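Local coordinates for protein muramidase (Sodiomyces alcalophilus, PDB 6ZM8) that probably hydrolyses the glycan strands of bacterial peptidoglycan as a fungal lysozyme of glycoside hydrolase family 25, at residues A[91-105]-A[130-144]. Sequence-based numbering, arbitrary orientation. Where two conformers were deposited one is given.
Sequences PGALDIEYNPNGATC and RWPVIYTTTDWWTQC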
# COMPACT_ATOMS: atom_id res chain seq x y z
N PRO A 91 -2.06 4.12 7.48
CA PRO A 91 -3.26 4.00 6.67
C PRO A 91 -3.08 2.83 5.69
O PRO A 91 -1.99 2.58 5.18
CB PRO A 91 -3.34 5.34 5.94
CG PRO A 91 -1.87 5.78 5.86
CD PRO A 91 -1.28 5.34 7.17
N GLY A 92 -4.18 2.14 5.41
CA GLY A 92 -4.12 1.04 4.46
C GLY A 92 -3.69 1.55 3.08
O GLY A 92 -3.95 2.72 2.71
N ALA A 93 -3.09 0.64 2.31
CA ALA A 93 -2.64 0.96 0.96
C ALA A 93 -3.46 0.19 -0.07
O ALA A 93 -3.73 -1.01 0.06
CB ALA A 93 -1.17 0.61 0.78
N LEU A 94 -3.81 0.92 -1.15
CA LEU A 94 -4.43 0.37 -2.34
C LEU A 94 -3.31 0.02 -3.32
O LEU A 94 -2.64 0.91 -3.85
CB LEU A 94 -5.36 1.40 -2.95
CG LEU A 94 -6.01 0.97 -4.27
CD1 LEU A 94 -6.93 -0.23 -4.07
CD2 LEU A 94 -6.78 2.13 -4.87
N ASP A 95 -3.12 -1.29 -3.58
CA ASP A 95 -2.14 -1.77 -4.55
C ASP A 95 -2.88 -1.89 -5.88
O ASP A 95 -3.65 -2.85 -6.10
CB ASP A 95 -1.58 -3.09 -4.04
CG ASP A 95 -0.67 -3.82 -4.98
OD1 ASP A 95 -0.47 -3.32 -6.11
OD2 ASP A 95 -0.15 -4.88 -4.58
N ILE A 96 -2.68 -0.89 -6.73
CA ILE A 96 -3.41 -0.72 -7.98
C ILE A 96 -2.38 -0.73 -9.12
O ILE A 96 -1.61 0.23 -9.31
CB ILE A 96 -4.35 0.51 -7.93
CG1 ILE A 96 -5.07 0.73 -9.25
CG2 ILE A 96 -3.65 1.80 -7.52
CD1 ILE A 96 -6.02 -0.36 -9.65
N GLU A 97 -2.31 -1.87 -9.80
CA GLU A 97 -1.21 -2.15 -10.71
C GLU A 97 -1.67 -3.16 -11.77
O GLU A 97 -2.83 -3.55 -11.83
CB GLU A 97 0.00 -2.71 -9.93
CG GLU A 97 -0.29 -4.06 -9.30
CD GLU A 97 0.97 -4.68 -8.70
OE1 GLU A 97 1.69 -5.38 -9.45
OE2 GLU A 97 1.22 -4.53 -7.51
N TYR A 98 -0.70 -3.62 -12.55
CA TYR A 98 -0.93 -4.49 -13.71
C TYR A 98 -1.84 -5.66 -13.34
O TYR A 98 -1.61 -6.42 -12.39
CB TYR A 98 0.41 -5.09 -14.20
CG TYR A 98 1.54 -4.08 -14.26
CD1 TYR A 98 1.77 -3.31 -15.40
CD2 TYR A 98 2.36 -3.88 -13.16
CE1 TYR A 98 2.78 -2.35 -15.41
CE2 TYR A 98 3.37 -2.95 -13.17
CZ TYR A 98 3.57 -2.18 -14.29
OH TYR A 98 4.60 -1.27 -14.21
N ASN A 99 -2.85 -5.86 -14.19
CA ASN A 99 -3.70 -7.06 -14.05
C ASN A 99 -2.84 -8.33 -14.09
O ASN A 99 -2.12 -8.54 -15.07
CB ASN A 99 -4.67 -7.03 -15.21
CG ASN A 99 -5.69 -8.15 -15.19
OD1 ASN A 99 -5.73 -8.99 -14.29
ND2 ASN A 99 -6.55 -8.12 -16.21
N PRO A 100 -2.93 -9.16 -13.03
CA PRO A 100 -2.06 -10.27 -12.92
C PRO A 100 -2.86 -11.40 -13.82
O PRO A 100 -2.09 -12.15 -14.08
CB PRO A 100 -2.11 -10.81 -11.49
CG PRO A 100 -3.36 -10.19 -10.89
CD PRO A 100 -3.61 -8.97 -11.75
N ASN A 101 -4.03 -11.28 -14.44
CA ASN A 101 -4.74 -12.43 -15.01
C ASN A 101 -5.12 -12.09 -16.47
O ASN A 101 -5.91 -12.81 -17.05
CB ASN A 101 -6.10 -12.80 -14.25
CG ASN A 101 -5.58 -13.01 -12.76
OD1 ASN A 101 -4.49 -13.73 -12.52
ND2 ASN A 101 -6.41 -12.55 -11.75
N GLY A 102 -4.55 -10.97 -17.06
CA GLY A 102 -5.06 -10.48 -18.31
C GLY A 102 -4.56 -9.10 -18.63
O GLY A 102 -3.54 -8.66 -18.13
N ALA A 103 -5.31 -8.41 -19.45
CA ALA A 103 -4.89 -7.09 -19.96
C ALA A 103 -4.69 -6.10 -18.81
O ALA A 103 -5.51 -6.00 -17.92
CB ALA A 103 -5.84 -6.52 -20.85
N THR A 104 -3.61 -5.34 -18.94
CA THR A 104 -3.06 -4.58 -17.84
C THR A 104 -4.06 -3.61 -17.17
O THR A 104 -3.99 -3.49 -15.96
CB THR A 104 -1.76 -3.90 -18.27
OG1 THR A 104 -1.18 -3.29 -17.12
CG2 THR A 104 -1.91 -2.89 -19.35
N CYS A 105 -4.91 -2.96 -17.94
CA CYS A 105 -5.88 -1.98 -17.40
C CYS A 105 -7.25 -2.60 -17.08
O CYS A 105 -8.19 -1.86 -16.81
CB CYS A 105 -6.03 -0.77 -18.30
SG CYS A 105 -4.48 0.12 -18.66
N ARG A 130 -9.26 7.68 7.27
CA ARG A 130 -7.99 7.91 6.61
C ARG A 130 -8.11 7.81 5.10
O ARG A 130 -8.79 6.93 4.56
CB ARG A 130 -6.97 6.84 7.03
CG ARG A 130 -6.63 6.85 8.53
CD ARG A 130 -6.10 8.22 8.97
NE ARG A 130 -4.96 8.67 8.19
CZ ARG A 130 -3.68 8.40 8.45
NH1 ARG A 130 -3.36 7.74 9.57
NH2 ARG A 130 -2.72 8.83 7.64
N TRP A 131 -7.39 8.71 4.41
CA TRP A 131 -7.15 8.50 2.99
C TRP A 131 -6.10 7.39 2.86
O TRP A 131 -5.09 7.39 3.55
CB TRP A 131 -6.64 9.78 2.32
CG TRP A 131 -7.62 10.90 2.39
CD1 TRP A 131 -7.51 12.03 3.15
CD2 TRP A 131 -8.89 10.99 1.75
NE1 TRP A 131 -8.63 12.81 3.01
CE2 TRP A 131 -9.49 12.20 2.16
CE3 TRP A 131 -9.59 10.16 0.89
CZ2 TRP A 131 -10.76 12.58 1.73
CZ3 TRP A 131 -10.85 10.56 0.46
CH2 TRP A 131 -11.44 11.76 0.87
N PRO A 132 -6.33 6.42 1.97
CA PRO A 132 -5.37 5.35 1.80
C PRO A 132 -4.12 5.85 1.06
O PRO A 132 -4.15 6.80 0.29
CB PRO A 132 -6.13 4.31 0.99
CG PRO A 132 -7.05 5.17 0.13
CD PRO A 132 -7.46 6.32 1.03
N VAL A 133 -3.03 5.11 1.29
CA VAL A 133 -1.86 5.20 0.42
C VAL A 133 -2.20 4.54 -0.92
O VAL A 133 -2.96 3.57 -0.95
CB VAL A 133 -0.70 4.47 1.14
CG1 VAL A 133 0.50 4.20 0.25
CG2 VAL A 133 -0.28 5.28 2.37
N ILE A 134 -1.64 5.07 -2.01
CA ILE A 134 -1.75 4.43 -3.32
C ILE A 134 -0.38 3.87 -3.69
O ILE A 134 0.59 4.63 -3.80
CB ILE A 134 -2.27 5.40 -4.38
CG1 ILE A 134 -3.74 5.69 -4.12
CG2 ILE A 134 -2.05 4.84 -5.80
CD1 ILE A 134 -4.33 6.78 -5.00
N TYR A 135 -0.34 2.54 -3.91
CA TYR A 135 0.84 1.86 -4.45
C TYR A 135 0.60 1.63 -5.94
O TYR A 135 -0.41 1.03 -6.33
CB TYR A 135 1.06 0.52 -3.75
CG TYR A 135 2.13 -0.34 -4.41
CD1 TYR A 135 1.82 -1.18 -5.48
CD2 TYR A 135 3.45 -0.33 -3.96
CE1 TYR A 135 2.77 -1.97 -6.07
CE2 TYR A 135 4.42 -1.15 -4.52
CZ TYR A 135 4.07 -1.99 -5.59
OH TYR A 135 4.97 -2.85 -6.17
N THR A 136 1.54 2.09 -6.75
CA THR A 136 1.44 1.89 -8.19
C THR A 136 2.83 2.08 -8.81
O THR A 136 3.83 2.25 -8.11
CB THR A 136 0.38 2.86 -8.79
OG1 THR A 136 0.01 2.41 -10.09
CG2 THR A 136 0.83 4.30 -8.84
N THR A 137 2.86 2.04 -10.15
CA THR A 137 4.03 2.40 -10.92
C THR A 137 3.65 3.54 -11.84
O THR A 137 2.50 3.69 -12.26
CB THR A 137 4.59 1.23 -11.73
OG1 THR A 137 3.64 0.94 -12.76
CG2 THR A 137 4.86 0.02 -10.86
N THR A 138 4.65 4.36 -12.22
CA THR A 138 4.34 5.48 -13.08
C THR A 138 3.82 5.02 -14.45
O THR A 138 2.90 5.62 -15.00
CB THR A 138 5.54 6.42 -13.21
OG1 THR A 138 5.80 6.85 -11.88
CG2 THR A 138 5.28 7.58 -14.13
N ASP A 139 4.41 3.97 -14.98
CA ASP A 139 3.99 3.48 -16.29
C ASP A 139 2.57 2.90 -16.24
O ASP A 139 1.77 3.17 -17.15
CB ASP A 139 5.02 2.48 -16.86
CG ASP A 139 5.39 1.35 -15.91
OD1 ASP A 139 5.94 1.65 -14.84
OD2 ASP A 139 5.13 0.18 -16.27
N TRP A 140 2.24 2.12 -15.21
CA TRP A 140 0.85 1.60 -15.14
C TRP A 140 -0.12 2.76 -14.99
O TRP A 140 -1.16 2.84 -15.64
CB TRP A 140 0.69 0.61 -13.98
CG TRP A 140 -0.69 -0.01 -13.97
CD1 TRP A 140 -1.04 -1.17 -14.58
CD2 TRP A 140 -1.89 0.51 -13.38
NE1 TRP A 140 -2.38 -1.43 -14.43
CE2 TRP A 140 -2.93 -0.40 -13.71
CE3 TRP A 140 -2.21 1.66 -12.65
CZ2 TRP A 140 -4.25 -0.18 -13.34
CZ3 TRP A 140 -3.54 1.90 -12.31
CH2 TRP A 140 -4.54 0.99 -12.66
N TRP A 141 0.22 3.69 -14.09
CA TRP A 141 -0.67 4.81 -13.80
C TRP A 141 -0.90 5.64 -15.06
O TRP A 141 -2.02 6.13 -15.32
CB TRP A 141 -0.04 5.67 -12.68
CG TRP A 141 -0.98 6.68 -12.11
CD1 TRP A 141 -1.03 8.02 -12.38
CD2 TRP A 141 -1.99 6.41 -11.13
NE1 TRP A 141 -2.00 8.61 -11.62
CE2 TRP A 141 -2.61 7.66 -10.85
CE3 TRP A 141 -2.41 5.27 -10.44
CZ2 TRP A 141 -3.64 7.78 -9.92
CZ3 TRP A 141 -3.43 5.39 -9.52
CH2 TRP A 141 -4.03 6.64 -9.26
N THR A 142 0.14 5.84 -15.84
CA THR A 142 -0.00 6.61 -17.08
C THR A 142 -0.96 5.90 -18.05
O THR A 142 -1.89 6.51 -18.57
CB THR A 142 1.39 6.85 -17.69
OG1 THR A 142 2.17 7.64 -16.79
CG2 THR A 142 1.31 7.55 -19.02
N GLN A 143 -0.72 4.63 -18.29
CA GLN A 143 -1.55 3.94 -19.28
C GLN A 143 -2.99 3.77 -18.82
O GLN A 143 -3.93 3.80 -19.63
CB GLN A 143 -0.97 2.57 -19.50
CG GLN A 143 0.36 2.65 -20.16
CD GLN A 143 0.95 1.31 -20.47
OE1 GLN A 143 0.30 0.34 -20.78
NE2 GLN A 143 2.25 1.22 -20.73
N CYS A 144 -3.17 3.48 -17.54
CA CYS A 144 -4.49 3.01 -17.09
C CYS A 144 -5.35 4.11 -16.45
O CYS A 144 -6.57 3.91 -16.36
CB CYS A 144 -4.38 1.84 -16.13
SG CYS A 144 -3.58 0.38 -16.86
O HOH W 1 3.76 -5.35 -6.54
O HOH W 2 -0.41 -0.59 -17.60
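The indole of W140 lies against the backbone of 96-98, a worked example of how one aromatic ring can fasten a helix to a loop beyond a parallel strand pair. Its CG stands anti to the backbone N (chi1 -175°), which carries the ring from the helix toward 91-105 and lays one face over I96 O and E97 CA; C144 SG lies 3.2 Å above the opposite face of W140, toward the rim. At the ring edge W140 NE1 donates to T104 O (3.0 Å, 162°), from above that carbonyl's plane; N99 N reaches the same oxygen from its other face. At the far end of the indole, W140 CH2 meets I96 CG1 at 3.5 Å. The W140 edge points at the face of Y98, planes 80° apart, and Y98 OH donates to D139 OD2 (2.6 Å) on the syn side but tilted from the carboxylate plane. Were W140 cut back to an alanine, T104 O would probably lose its indole donor and a gap would open beside I96 and Y98. Earlier in both segments, strands 93-95 and 133-136 run parallel within a beta-alpha-beta unit of the TIM-barrel-type fold, joined by backbone bonds such as L94 N to V133 O. The C105-C144 disulfide thus adds a covalent tie to a loop already held by indole packing and the W140 N-H.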